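Local coordinates for protein neural cell adhesion molecule 1 (PDB 2HAZ) that probably mediates adhesion between neural cells and carries a first fibronectin type III repeat that matters for polysialylation of its N-glycans, at residues P10-V15 with E93-S98; Y40-R45 with V81-L86; F26-A31 with E61-G66; S20-Q25 with V68-L73; G33-L38 with N87-G92. One frame throughout, in Å; residues are numbered along the deposited sequence.

How the contacts relate
The five contacts describe one fibronectin type III beta sandwich. Contact 2 is its buried centre, a ladder in the four-stranded sheet. Contact 4 is the matching ladder in the three-stranded sheet, and the two face each other through W44, I70 and L83. Contact 1 closes one edge between the sheets, where apolar side chains and serines pack and waters bridge the backbones. Contact 3 ties the only helix to strand 22-27. It shares that strand with contact 4, and it shares the sodium ion with contact 1. Contact 5 is a surface contact of two loops, held by one asparagine and a water. It lies about 24 Å from contact 4, centre to centre.

Contact 1 (P10-V15 with E93-S98); sequences PSIDQV and EISAAS. With NA (sodium ion), chain B.
I12 rests on S95 and S98 with both branches of its side chain. Its CG1 stands beside the backbone N (chi1 -62°) and the chain continues extended, which brings I12 CD1 to 3.7 Å from S95 OG. The second branch touches S98, with I12 CG2 3.8 Å from S98 CB. V15 adds a methyl to the same patch, its CG2 lying 3.9 Å from S98 OG. S95 turns its hydroxyl between its own N and carbonyl carbon (chi1 72°). From there S95 OG donates to A96 O at 3.2 Å, meeting that oxygen from above the carbonyl plane, and it is also bonded to L83 N. The fit is close at P10, whose O is 3.1 Å from S95 CB. No direct hydrogen bond joins the segments; two waters bridge their backbones. One water donates to P10 O and accepts from A96 N at 3.0 Å. A second accepts from I12 N at 2.7 Å and gives a weak bond to A96 O. D13 points away and binds the sodium ion through both carboxylate oxygens, and D27 binds the same ion. D13 and Q14 both face Q25, a classic beta bulge. Strand 11-17 is an edge strand of the three-stranded sheet, paired with 22-27. Strand 90-101 is an edge strand of the other sheet, beside 78-87, and V81 of that neighbour packs on I12 and V15 between the two sheets.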
# COMPACT_ATOMS: atom_id res chain seq x y z
N PRO A 10 3.69 -3.49 6.54
CA PRO A 10 3.84 -2.04 6.58
C PRO A 10 2.70 -1.46 7.41
O PRO A 10 1.73 -2.17 7.69
CB PRO A 10 3.73 -1.61 5.11
CG PRO A 10 3.87 -2.87 4.32
CD PRO A 10 3.33 -3.95 5.18
N SER A 11 2.84 -0.20 7.84
CA SER A 11 1.76 0.50 8.54
C SER A 11 1.33 1.68 7.69
O SER A 11 2.19 2.42 7.24
CB SER A 11 2.25 1.04 9.89
OG SER A 11 2.25 0.05 10.89
N ILE A 12 0.02 1.85 7.50
CA ILE A 12 -0.51 3.06 6.85
C ILE A 12 -0.80 4.14 7.90
O ILE A 12 -1.60 3.94 8.82
CB ILE A 12 -1.76 2.77 5.96
CG1 ILE A 12 -1.42 1.81 4.80
CG2 ILE A 12 -2.34 4.07 5.41
CD1 ILE A 12 -2.63 1.30 3.99
N ASP A 13 -0.14 5.28 7.77
CA ASP A 13 -0.33 6.40 8.68
C ASP A 13 -1.60 7.20 8.33
O ASP A 13 -2.51 7.32 9.16
CB ASP A 13 0.91 7.30 8.69
CG ASP A 13 2.05 6.71 9.53
OD1 ASP A 13 1.94 5.55 9.98
OD2 ASP A 13 3.05 7.42 9.77
N GLN A 14 -1.64 7.72 7.11
CA GLN A 14 -2.82 8.40 6.58
C GLN A 14 -2.84 8.34 5.06
O GLN A 14 -1.82 8.02 4.43
CB GLN A 14 -2.88 9.86 7.04
CG GLN A 14 -1.74 10.73 6.52
CD GLN A 14 -1.86 12.16 6.98
OE1 GLN A 14 -1.75 12.45 8.18
NE2 GLN A 14 -2.08 13.08 6.05
N VAL A 15 -4.00 8.64 4.49
CA VAL A 15 -4.16 8.74 3.06
C VAL A 15 -4.69 10.14 2.71
O VAL A 15 -5.69 10.59 3.28
CB VAL A 15 -5.15 7.69 2.54
CG1 VAL A 15 -5.26 7.78 1.02
CG2 VAL A 15 -4.74 6.28 3.01
N GLU A 93 3.32 -9.87 5.07
CA GLU A 93 2.02 -9.63 5.69
C GLU A 93 1.42 -8.32 5.16
O GLU A 93 2.11 -7.32 5.07
CB GLU A 93 2.19 -9.50 7.21
CG GLU A 93 0.95 -9.90 7.96
CD GLU A 93 1.04 -9.61 9.44
OE1 GLU A 93 2.16 -9.38 9.94
OE2 GLU A 93 -0.02 -9.61 10.10
N ILE A 94 0.13 -8.36 4.81
CA ILE A 94 -0.60 -7.17 4.40
C ILE A 94 -0.88 -6.30 5.61
O ILE A 94 -1.17 -6.81 6.71
CB ILE A 94 -1.93 -7.50 3.68
CG1 ILE A 94 -2.92 -8.17 4.65
CG2 ILE A 94 -1.68 -8.41 2.48
CD1 ILE A 94 -4.21 -8.70 4.00
N SER A 95 -0.78 -4.99 5.41
CA SER A 95 -1.13 -4.01 6.44
C SER A 95 -2.62 -4.12 6.81
O SER A 95 -3.40 -4.72 6.07
CB SER A 95 -0.78 -2.59 5.98
OG SER A 95 -1.65 -2.12 4.96
N ALA A 96 -3.01 -3.58 7.97
CA ALA A 96 -4.43 -3.36 8.24
C ALA A 96 -4.97 -2.41 7.18
O ALA A 96 -4.26 -1.50 6.74
CB ALA A 96 -4.65 -2.79 9.64
N ALA A 97 -6.21 -2.63 6.73
CA ALA A 97 -6.79 -1.74 5.71
C ALA A 97 -7.07 -0.33 6.26
O ALA A 97 -7.47 -0.17 7.42
CB ALA A 97 -8.03 -2.34 5.11
N SER A 98 -6.85 0.68 5.43
CA SER A 98 -7.19 2.06 5.77
C SER A 98 -8.25 2.56 4.80
O SER A 98 -8.12 2.37 3.59
CB SER A 98 -5.96 2.96 5.67
OG SER A 98 -6.29 4.31 6.00
NA NA B . 4.22 5.93 11.23
O HOH W 1 -0.80 -2.49 9.72
O HOH W 2 -1.88 0.08 8.40

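Contact 2 (Y40-R45 with V81-L86); sequences YKAEWR and VRLAAL
Strands 40-45 and 81-86 run antiparallel (159°) with axes 4.7 Å apart, and K41-A84 and E43-R82 are the hydrogen-bonded pairs. The four backbone bonds are fairly straight, such as K41 N to A84 O at 2.8 Å. The non-hydrogen-bonded pairs are Y40-A85, A42-L83 and W44-V81. There CA-H...O contacts fill in, with L83 CA 3.3 Å from K41 O. On the face that also holds K41 and A84, E43 and R82 pair. R82 CG sits between its backbone N and carbonyl carbon (chi1 64°), and the extended chain runs across to E43. The salt bridge joins R82 NE to E43 OE1 at 3.2 Å, and R82 NH2 adds a weak bond to the same oxygen. OE1 lies near the guanidinium plane, at its edge, but is itself met from above the carboxylate plane. The carboxylate and guanidinium planes are 60° apart. W52 makes a cation-pi contact with R82, so the arginine is held by a charge and an aromatic ring. These strands are the two central ones of the four-stranded sheet of the fibronectin type III sandwich. The other face looks into the core. A42 CB meets L83 CD2 at 3.7 Å, and W44 CB touches V81 CG2 at 4.2 Å. The indole of W44 leads away from V81, toward I70 of the facing sheet and L73 in the loop after it. At the far end, the Y40 ring approaches A85 obliquely, with Y40 CE1 3.8 Å from A85 CB.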
# COMPACT_ATOMS: atom_id res chain seq x y z
N TYR A 40 6.96 -2.59 -3.08
CA TYR A 40 5.69 -2.60 -2.36
C TYR A 40 4.52 -2.89 -3.29
O TYR A 40 4.53 -2.53 -4.47
CB TYR A 40 5.45 -1.28 -1.61
CG TYR A 40 6.37 -1.11 -0.42
CD1 TYR A 40 6.02 -1.59 0.84
CD2 TYR A 40 7.59 -0.47 -0.57
CE1 TYR A 40 6.88 -1.44 1.93
CE2 TYR A 40 8.46 -0.31 0.52
CZ TYR A 40 8.09 -0.79 1.76
OH TYR A 40 8.95 -0.62 2.82
N LYS A 41 3.51 -3.54 -2.75
CA LYS A 41 2.27 -3.73 -3.48
C LYS A 41 1.15 -3.00 -2.75
O LYS A 41 0.91 -3.24 -1.57
CB LYS A 41 1.95 -5.22 -3.62
CG LYS A 41 0.76 -5.53 -4.54
CD LYS A 41 0.45 -7.01 -4.44
CE LYS A 41 -0.53 -7.48 -5.47
NZ LYS A 41 -0.79 -8.95 -5.24
N ALA A 42 0.49 -2.09 -3.45
CA ALA A 42 -0.76 -1.51 -2.96
C ALA A 42 -1.94 -2.21 -3.61
O ALA A 42 -1.95 -2.41 -4.82
CB ALA A 42 -0.83 -0.02 -3.27
N GLU A 43 -2.90 -2.59 -2.79
CA GLU A 43 -4.20 -3.09 -3.23
C GLU A 43 -5.30 -2.17 -2.72
O GLU A 43 -5.31 -1.79 -1.53
CB GLU A 43 -4.42 -4.51 -2.70
CG GLU A 43 -3.30 -5.48 -3.05
CD GLU A 43 -3.54 -6.86 -2.49
OE1 GLU A 43 -3.13 -7.13 -1.34
OE2 GLU A 43 -4.16 -7.68 -3.22
N TRP A 44 -6.24 -1.81 -3.59
CA TRP A 44 -7.37 -0.95 -3.16
C TRP A 44 -8.67 -1.43 -3.77
O TRP A 44 -8.67 -2.07 -4.82
CB TRP A 44 -7.13 0.54 -3.49
CG TRP A 44 -6.98 0.85 -4.96
CD1 TRP A 44 -7.96 1.24 -5.83
CD2 TRP A 44 -5.77 0.77 -5.73
NE1 TRP A 44 -7.42 1.44 -7.08
CE2 TRP A 44 -6.08 1.17 -7.05
CE3 TRP A 44 -4.44 0.45 -5.42
CZ2 TRP A 44 -5.12 1.20 -8.07
CZ3 TRP A 44 -3.48 0.49 -6.44
CH2 TRP A 44 -3.83 0.87 -7.74
N ARG A 45 -9.77 -1.13 -3.09
CA ARG A 45 -11.09 -1.40 -3.66
C ARG A 45 -12.14 -0.45 -3.09
O ARG A 45 -12.06 -0.04 -1.92
CB ARG A 45 -11.50 -2.85 -3.42
CG ARG A 45 -11.54 -3.27 -1.99
CD ARG A 45 -12.47 -4.46 -1.71
NE ARG A 45 -12.60 -4.56 -0.25
CZ ARG A 45 -13.68 -4.21 0.45
NH1 ARG A 45 -14.79 -3.78 -0.17
NH2 ARG A 45 -13.66 -4.31 1.77
N VAL A 81 -7.70 0.64 1.29
CA VAL A 81 -6.35 0.37 0.77
C VAL A 81 -5.52 -0.38 1.82
O VAL A 81 -5.68 -0.19 3.03
CB VAL A 81 -5.65 1.65 0.27
CG1 VAL A 81 -5.39 2.65 1.38
CG2 VAL A 81 -4.35 1.34 -0.48
N ARG A 82 -4.66 -1.27 1.33
CA ARG A 82 -3.68 -1.97 2.15
C ARG A 82 -2.38 -2.11 1.35
O ARG A 82 -2.38 -1.97 0.12
CB ARG A 82 -4.26 -3.34 2.56
CG ARG A 82 -4.52 -4.29 1.40
CD ARG A 82 -5.57 -5.35 1.76
NE ARG A 82 -5.39 -6.51 0.89
CZ ARG A 82 -6.06 -7.66 0.99
NH1 ARG A 82 -6.96 -7.87 1.94
NH2 ARG A 82 -5.80 -8.62 0.12
N LEU A 83 -1.29 -2.35 2.08
CA LEU A 83 0.07 -2.43 1.54
C LEU A 83 0.76 -3.68 2.04
O LEU A 83 0.60 -4.06 3.19
CB LEU A 83 0.92 -1.27 2.04
CG LEU A 83 0.82 0.13 1.46
CD1 LEU A 83 1.92 0.93 2.14
CD2 LEU A 83 1.04 0.13 -0.05
N ALA A 84 1.57 -4.26 1.16
CA ALA A 84 2.46 -5.37 1.49
C ALA A 84 3.83 -5.09 0.89
O ALA A 84 3.94 -4.47 -0.17
CB ALA A 84 1.91 -6.67 0.95
N ALA A 85 4.88 -5.53 1.60
CA ALA A 85 6.26 -5.50 1.14
C ALA A 85 6.62 -6.82 0.49
O ALA A 85 6.22 -7.90 0.97
CB ALA A 85 7.22 -5.23 2.29
N LEU A 86 7.37 -6.72 -0.59
CA LEU A 86 7.93 -7.88 -1.27
C LEU A 86 9.42 -7.96 -0.97
O LEU A 86 10.14 -6.97 -1.17
CB LEU A 86 7.74 -7.75 -2.78
CG LEU A 86 8.19 -8.91 -3.67
CD1 LEU A 86 7.19 -10.06 -3.65
CD2 LEU A 86 8.36 -8.41 -5.07

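Contact 3 (F26-A31 with E61-G66); sequences FDEPEA and EASMEG. With NA (sodium ion), chain B.
F26 reaches across to the end of helix 59-65, where A62, S63 and G66 receive it. Its CG lies between the backbone N and the carbonyl carbon (chi1 79°), and this brings the ring against the last turn. F26 CZ packs on A62 CB at 3.7 Å. The ring also passes close to peptide oxygens, with F26 CE2 3.6 Å from A62 O. It meets Y40 edge-to-face as well, and Y40 touches A62 too. The backbone of F26 adds the one hydrogen bond of the contact. F26 N donates to G66 O at 3.1 Å, on a nearly straight path. G66 leaves the helix with a positive phi of 84°. Its N still bonds to A62 O at 2.7 Å, so the exit is tied to the last turn while its carbonyl turns to the strand. S63 forms the third point. Its hydroxyl is turned back to the helix and bonds to A59 O. The carbon side faces E28, whose chain bends at chi2 (85°); E28 OE2 lies unusually near S63 CB, a doubtful contact. Next to F26, D27 points the other way and binds the sodium ion with both oxygens, D27 OD1 at 2.3 Å. Helix 59-65 is the only helix in the repeat, and a helix in this repeat is critical for N-glycan polysialylation. E28 OE2 is 3.3 Å from S63 O without a hydrogen bond; two acceptors so close probably repel somewhat, while F26 supplies both apolar packing and the backbone bond.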
# COMPACT_ATOMS: atom_id res chain seq x y z
N PHE A 26 2.91 5.76 4.64
CA PHE A 26 3.14 4.47 5.27
C PHE A 26 4.51 4.37 5.97
O PHE A 26 5.43 5.13 5.64
CB PHE A 26 3.00 3.34 4.24
CG PHE A 26 4.22 3.17 3.35
CD1 PHE A 26 5.19 2.20 3.64
CD2 PHE A 26 4.41 3.98 2.25
CE1 PHE A 26 6.31 2.05 2.83
CE2 PHE A 26 5.52 3.83 1.44
CZ PHE A 26 6.47 2.87 1.73
N ASP A 27 4.60 3.42 6.90
CA ASP A 27 5.86 3.03 7.57
C ASP A 27 6.37 1.73 6.99
O ASP A 27 5.58 0.82 6.76
CB ASP A 27 5.63 2.72 9.04
CG ASP A 27 5.09 3.85 9.80
OD1 ASP A 27 5.49 5.00 9.52
OD2 ASP A 27 4.25 3.60 10.71
N GLU A 28 7.68 1.65 6.81
CA GLU A 28 8.34 0.38 6.46
C GLU A 28 8.02 -0.71 7.49
O GLU A 28 7.75 -0.40 8.66
CB GLU A 28 9.85 0.59 6.39
CG GLU A 28 10.31 1.50 5.26
CD GLU A 28 10.27 2.98 5.64
OE1 GLU A 28 9.79 3.32 6.74
OE2 GLU A 28 10.73 3.81 4.83
N PRO A 29 8.05 -1.99 7.06
CA PRO A 29 7.93 -3.13 7.98
C PRO A 29 8.94 -3.06 9.15
O PRO A 29 10.05 -2.57 8.96
CB PRO A 29 8.28 -4.33 7.08
CG PRO A 29 7.83 -3.92 5.72
CD PRO A 29 8.17 -2.44 5.66
N GLU A 30 8.55 -3.51 10.34
CA GLU A 30 9.49 -3.58 11.46
C GLU A 30 10.59 -4.58 11.12
O GLU A 30 11.78 -4.34 11.37
CB GLU A 30 8.78 -3.98 12.75
CG GLU A 30 7.83 -2.94 13.30
CD GLU A 30 8.53 -1.82 14.06
OE1 GLU A 30 8.40 -0.65 13.64
OE2 GLU A 30 9.20 -2.11 15.09
N ALA A 31 10.19 -5.70 10.53
CA ALA A 31 11.12 -6.73 10.11
C ALA A 31 11.08 -6.93 8.60
O ALA A 31 10.01 -7.10 8.01
CB ALA A 31 10.83 -8.04 10.82
N GLU A 61 12.15 4.53 -3.77
CA GLU A 61 11.44 5.80 -3.82
C GLU A 61 10.31 5.88 -2.80
O GLU A 61 10.03 6.95 -2.25
CB GLU A 61 10.90 6.09 -5.22
CG GLU A 61 11.97 6.52 -6.19
CD GLU A 61 12.67 5.34 -6.83
OE1 GLU A 61 12.38 4.18 -6.45
OE2 GLU A 61 13.52 5.56 -7.72
N ALA A 62 9.65 4.75 -2.55
CA ALA A 62 8.53 4.73 -1.63
C ALA A 62 9.01 5.02 -0.21
O ALA A 62 8.42 5.83 0.51
CB ALA A 62 7.79 3.39 -1.70
N SER A 63 10.10 4.38 0.18
CA SER A 63 10.57 4.51 1.55
C SER A 63 11.22 5.89 1.77
O SER A 63 11.17 6.42 2.87
CB SER A 63 11.50 3.37 1.93
OG SER A 63 12.75 3.52 1.29
N MET A 64 11.77 6.46 0.71
CA MET A 64 12.38 7.80 0.77
C MET A 64 11.34 8.93 0.80
O MET A 64 11.47 9.87 1.60
CB MET A 64 13.34 7.99 -0.40
N GLU A 65 10.32 8.82 -0.05
CA GLU A 65 9.21 9.79 -0.07
C GLU A 65 8.26 9.56 1.11
O GLU A 65 7.63 10.50 1.61
CB GLU A 65 8.46 9.71 -1.41
CG GLU A 65 7.88 11.04 -1.92
CD GLU A 65 8.92 12.06 -2.43
OE1 GLU A 65 9.93 11.69 -3.09
OE2 GLU A 65 8.72 13.26 -2.18
N GLY A 66 8.16 8.31 1.56
CA GLY A 66 7.22 7.94 2.61
C GLY A 66 5.81 7.65 2.09
O GLY A 66 4.90 7.37 2.87
NA NA B . 4.22 5.93 11.23

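Contact 4 (S20-Q25 with V68-L73); sequences STAQVQ and VTIVGL
I70 reaches V24 and A22 because its CG1 sits between the backbone N and the carbonyl carbon (chi1 60°) and the chain then runs straight out. I70 CG1 comes to 3.8 Å from A22 CB. Further along, I70 CD1 meets V24 CG2 at 4.0 Å. V24 has its CG1 anti to N (chi1 179°), leaving CG2 beside the N and turned to the isoleucine. V24 CB is also 4.0 Å from V68 CG2, and V68 extends the same apolar face. On the other face Q23 folds back, bent at chi2 (-76°), and lies alongside T69 with both side chains pointing the same way. Its amide nitrogen ends beside the T69 methyl, very close and doubtful in detail. The backbones form an antiparallel ladder. A22-I70 and V24-V68 are hydrogen-bonded pairs, and Q23-T69 is the non-hydrogen-bonded pair between them. The straightest bond runs from V24 N to V68 O at 2.8 Å. The regular pairing stops where strand 67-70 ends. G72, with positive phi, turns the chain, and L73 N still donates to S20 O at 2.9 Å. L73 turns inward here, and its CD1 lies 4.1 Å from A22 CB. Strand 22-27 is the middle of the three-stranded sheet, with 67-70 on one flank and 11-17 on the other. The apolar face made by A22, V24, I70 and L73 looks across the sandwich to A42, W44 and F100 of the four-stranded sheet.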
# COMPACT_ATOMS: atom_id res chain seq x y z
N SER A 20 -9.12 11.71 -8.29
CA SER A 20 -8.93 10.42 -8.95
C SER A 20 -7.64 9.72 -8.48
O SER A 20 -7.27 8.66 -8.99
CB SER A 20 -8.94 10.61 -10.46
OG SER A 20 -7.79 11.35 -10.88
N THR A 21 -6.95 10.34 -7.53
CA THR A 21 -5.67 9.84 -6.99
C THR A 21 -5.60 10.03 -5.47
O THR A 21 -6.40 10.77 -4.89
CB THR A 21 -4.43 10.53 -7.63
OG1 THR A 21 -4.36 11.90 -7.22
CG2 THR A 21 -4.43 10.44 -9.17
N ALA A 22 -4.64 9.36 -4.83
CA ALA A 22 -4.45 9.48 -3.39
C ALA A 22 -3.01 9.15 -3.02
O ALA A 22 -2.38 8.26 -3.63
CB ALA A 22 -5.40 8.56 -2.64
N GLN A 23 -2.49 9.89 -2.05
CA GLN A 23 -1.15 9.65 -1.50
C GLN A 23 -1.25 8.82 -0.22
O GLN A 23 -1.84 9.26 0.78
CB GLN A 23 -0.41 10.97 -1.24
CG GLN A 23 -0.59 12.06 -2.30
CD GLN A 23 0.21 11.81 -3.54
OE1 GLN A 23 1.41 12.09 -3.59
NE2 GLN A 23 -0.45 11.30 -4.57
N VAL A 24 -0.67 7.62 -0.24
CA VAL A 24 -0.77 6.71 0.89
C VAL A 24 0.51 6.87 1.71
O VAL A 24 1.60 6.52 1.24
CB VAL A 24 -1.02 5.23 0.45
CG1 VAL A 24 -1.09 4.29 1.64
CG2 VAL A 24 -2.31 5.09 -0.41
N GLN A 25 0.39 7.43 2.91
CA GLN A 25 1.54 7.56 3.81
C GLN A 25 1.70 6.32 4.64
O GLN A 25 0.76 5.91 5.34
CB GLN A 25 1.35 8.72 4.76
CG GLN A 25 1.63 10.07 4.17
CD GLN A 25 1.69 11.12 5.25
OE1 GLN A 25 2.21 10.88 6.36
NE2 GLN A 25 1.16 12.30 4.94
N VAL A 68 3.18 6.01 -1.40
CA VAL A 68 2.87 5.51 -2.73
C VAL A 68 1.58 6.20 -3.21
O VAL A 68 0.67 6.52 -2.41
CB VAL A 68 2.77 3.96 -2.78
CG1 VAL A 68 4.11 3.33 -2.45
CG2 VAL A 68 1.65 3.43 -1.87
N THR A 69 1.50 6.44 -4.52
CA THR A 69 0.37 7.13 -5.12
C THR A 69 -0.49 6.15 -5.87
O THR A 69 -0.05 5.53 -6.84
CB THR A 69 0.79 8.22 -6.13
OG1 THR A 69 1.70 9.13 -5.51
CG2 THR A 69 -0.45 9.00 -6.61
N ILE A 70 -1.74 6.06 -5.45
CA ILE A 70 -2.70 5.24 -6.15
C ILE A 70 -3.47 6.12 -7.13
O ILE A 70 -3.71 7.33 -6.89
CB ILE A 70 -3.60 4.41 -5.19
CG1 ILE A 70 -4.41 5.31 -4.25
CG2 ILE A 70 -2.75 3.40 -4.36
CD1 ILE A 70 -5.18 4.56 -3.15
N VAL A 71 -3.84 5.50 -8.25
CA VAL A 71 -4.41 6.21 -9.40
C VAL A 71 -5.69 5.56 -9.90
O VAL A 71 -6.11 4.51 -9.41
CB VAL A 71 -3.40 6.23 -10.60
CG1 VAL A 71 -2.15 7.03 -10.27
CG2 VAL A 71 -3.05 4.81 -11.03
N GLY A 72 -6.32 6.20 -10.89
CA GLY A 72 -7.49 5.64 -11.56
C GLY A 72 -8.70 5.47 -10.68
O GLY A 72 -9.54 4.59 -10.93
N LEU A 73 -8.81 6.32 -9.66
CA LEU A 73 -9.92 6.30 -8.73
C LEU A 73 -11.07 7.14 -9.29
O LEU A 73 -10.88 8.00 -10.16
CB LEU A 73 -9.51 6.82 -7.36
CG LEU A 73 -8.27 6.21 -6.69
CD1 LEU A 73 -7.89 7.01 -5.46
CD2 LEU A 73 -8.53 4.74 -6.34

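Contact 5 (G33-L38 with N87-G92); sequences GGVPIL and NGKGLG
N87 and V35 meet through one asparagine amide that serves two loops at once. N87 ND2 donates to V35 O at 3.1 Å, from above the carbonyl plane rather than on a lone pair, and it also bonds to D5 O. The other end of the amide, N87 OD1, accepts from K89 N at 3.0 Å, which makes an Asx turn. N87 CG stands between the backbone N and the carbonyl carbon (chi1 70°), which sets the amide toward V35. With both ends bonded, the amide cannot flip without losing bonds. V35 crosses N87 at about a right angle and lays a methyl on the group. V35 CG2 is 3.2 Å from N87 ND2, a tight contact, and 4.0 Å from K89 CG. P36 O lies 3.2 Å from N87 CB, and a water spans the same gap, donating to P36 O at 2.8 Å and accepting from G88 N. L38 closes the far side, where its CD1 touches N87 C at 3.8 Å. K89 borders the contact, and M4 packs on both it and V35. Across segment 87-92 the chain reverses through a type I turn from N87 to G90. G90 N and N87 O bond at 3.0 Å, and N87 N returns a bond to G90 O. This is a tight beta hairpin joining strands 78-87 and 90-101, set against the loop that links strands 22-27 and 39-46. In fibronectin type III terms these are the FG and BC loops, neighbours at one end of the sandwich.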
# COMPACT_ATOMS: atom_id res chain seq x y z
N GLY A 33 12.16 -9.51 7.49
CA GLY A 33 12.08 -10.97 7.44
C GLY A 33 13.45 -11.63 7.43
O GLY A 33 13.59 -12.83 7.75
N GLY A 34 14.47 -10.86 7.06
CA GLY A 34 15.84 -11.36 7.07
C GLY A 34 16.60 -10.98 5.82
O GLY A 34 17.84 -10.93 5.82
N VAL A 35 15.85 -10.72 4.75
CA VAL A 35 16.38 -10.20 3.48
C VAL A 35 15.60 -8.93 3.07
O VAL A 35 14.43 -8.80 3.44
CB VAL A 35 16.33 -11.26 2.33
CG1 VAL A 35 17.34 -12.39 2.58
CG2 VAL A 35 14.93 -11.81 2.13
N PRO A 36 16.26 -8.01 2.33
CA PRO A 36 15.80 -6.64 2.00
C PRO A 36 14.48 -6.49 1.22
O PRO A 36 14.22 -7.25 0.29
CB PRO A 36 16.94 -6.09 1.13
CG PRO A 36 17.62 -7.32 0.58
CD PRO A 36 17.58 -8.27 1.73
N ILE A 37 13.70 -5.47 1.57
CA ILE A 37 12.49 -5.12 0.79
C ILE A 37 12.82 -4.68 -0.63
O ILE A 37 13.67 -3.81 -0.85
CB ILE A 37 11.66 -4.02 1.49
CG1 ILE A 37 11.47 -4.31 2.98
CG2 ILE A 37 10.33 -3.80 0.75
CD1 ILE A 37 10.94 -5.68 3.30
N LEU A 38 12.13 -5.27 -1.60
CA LEU A 38 12.39 -5.04 -3.02
C LEU A 38 11.35 -4.14 -3.70
O LEU A 38 11.68 -3.31 -4.55
CB LEU A 38 12.42 -6.37 -3.77
CG LEU A 38 13.37 -7.51 -3.39
CD1 LEU A 38 13.14 -8.69 -4.32
CD2 LEU A 38 14.79 -7.04 -3.47
N ASN A 87 9.88 -9.12 -0.48
CA ASN A 87 11.32 -9.41 -0.53
C ASN A 87 11.65 -10.63 -1.41
O ASN A 87 10.77 -11.14 -2.12
CB ASN A 87 11.99 -9.50 0.87
CG ASN A 87 11.57 -10.72 1.68
OD1 ASN A 87 10.85 -11.63 1.21
ND2 ASN A 87 12.00 -10.74 2.94
N GLY A 88 12.90 -11.08 -1.36
CA GLY A 88 13.37 -12.23 -2.12
C GLY A 88 12.60 -13.52 -1.90
O GLY A 88 12.60 -14.39 -2.77
N LYS A 89 11.94 -13.64 -0.74
CA LYS A 89 11.16 -14.82 -0.36
C LYS A 89 9.74 -14.76 -0.91
O LYS A 89 9.09 -15.78 -1.07
CB LYS A 89 11.11 -15.01 1.17
CG LYS A 89 12.48 -14.98 1.91
CD LYS A 89 13.49 -15.95 1.32
CE LYS A 89 13.19 -17.36 1.77
NZ LYS A 89 14.21 -18.33 1.23
N GLY A 90 9.26 -13.55 -1.20
CA GLY A 90 7.90 -13.34 -1.72
C GLY A 90 7.21 -12.20 -1.00
O GLY A 90 7.88 -11.36 -0.37
N LEU A 91 5.88 -12.17 -1.07
CA LEU A 91 5.07 -11.13 -0.43
C LEU A 91 4.84 -11.34 1.08
O LEU A 91 4.42 -12.42 1.53
CB LEU A 91 3.73 -10.98 -1.16
CG LEU A 91 3.12 -9.58 -1.21
CD1 LEU A 91 4.01 -8.60 -1.96
CD2 LEU A 91 1.74 -9.66 -1.86
N GLY A 92 5.12 -10.30 1.85
CA GLY A 92 4.90 -10.31 3.29
C GLY A 92 3.47 -10.01 3.75
O GLY A 92 2.54 -9.91 2.95
O HOH W 3 15.20 -9.69 -0.59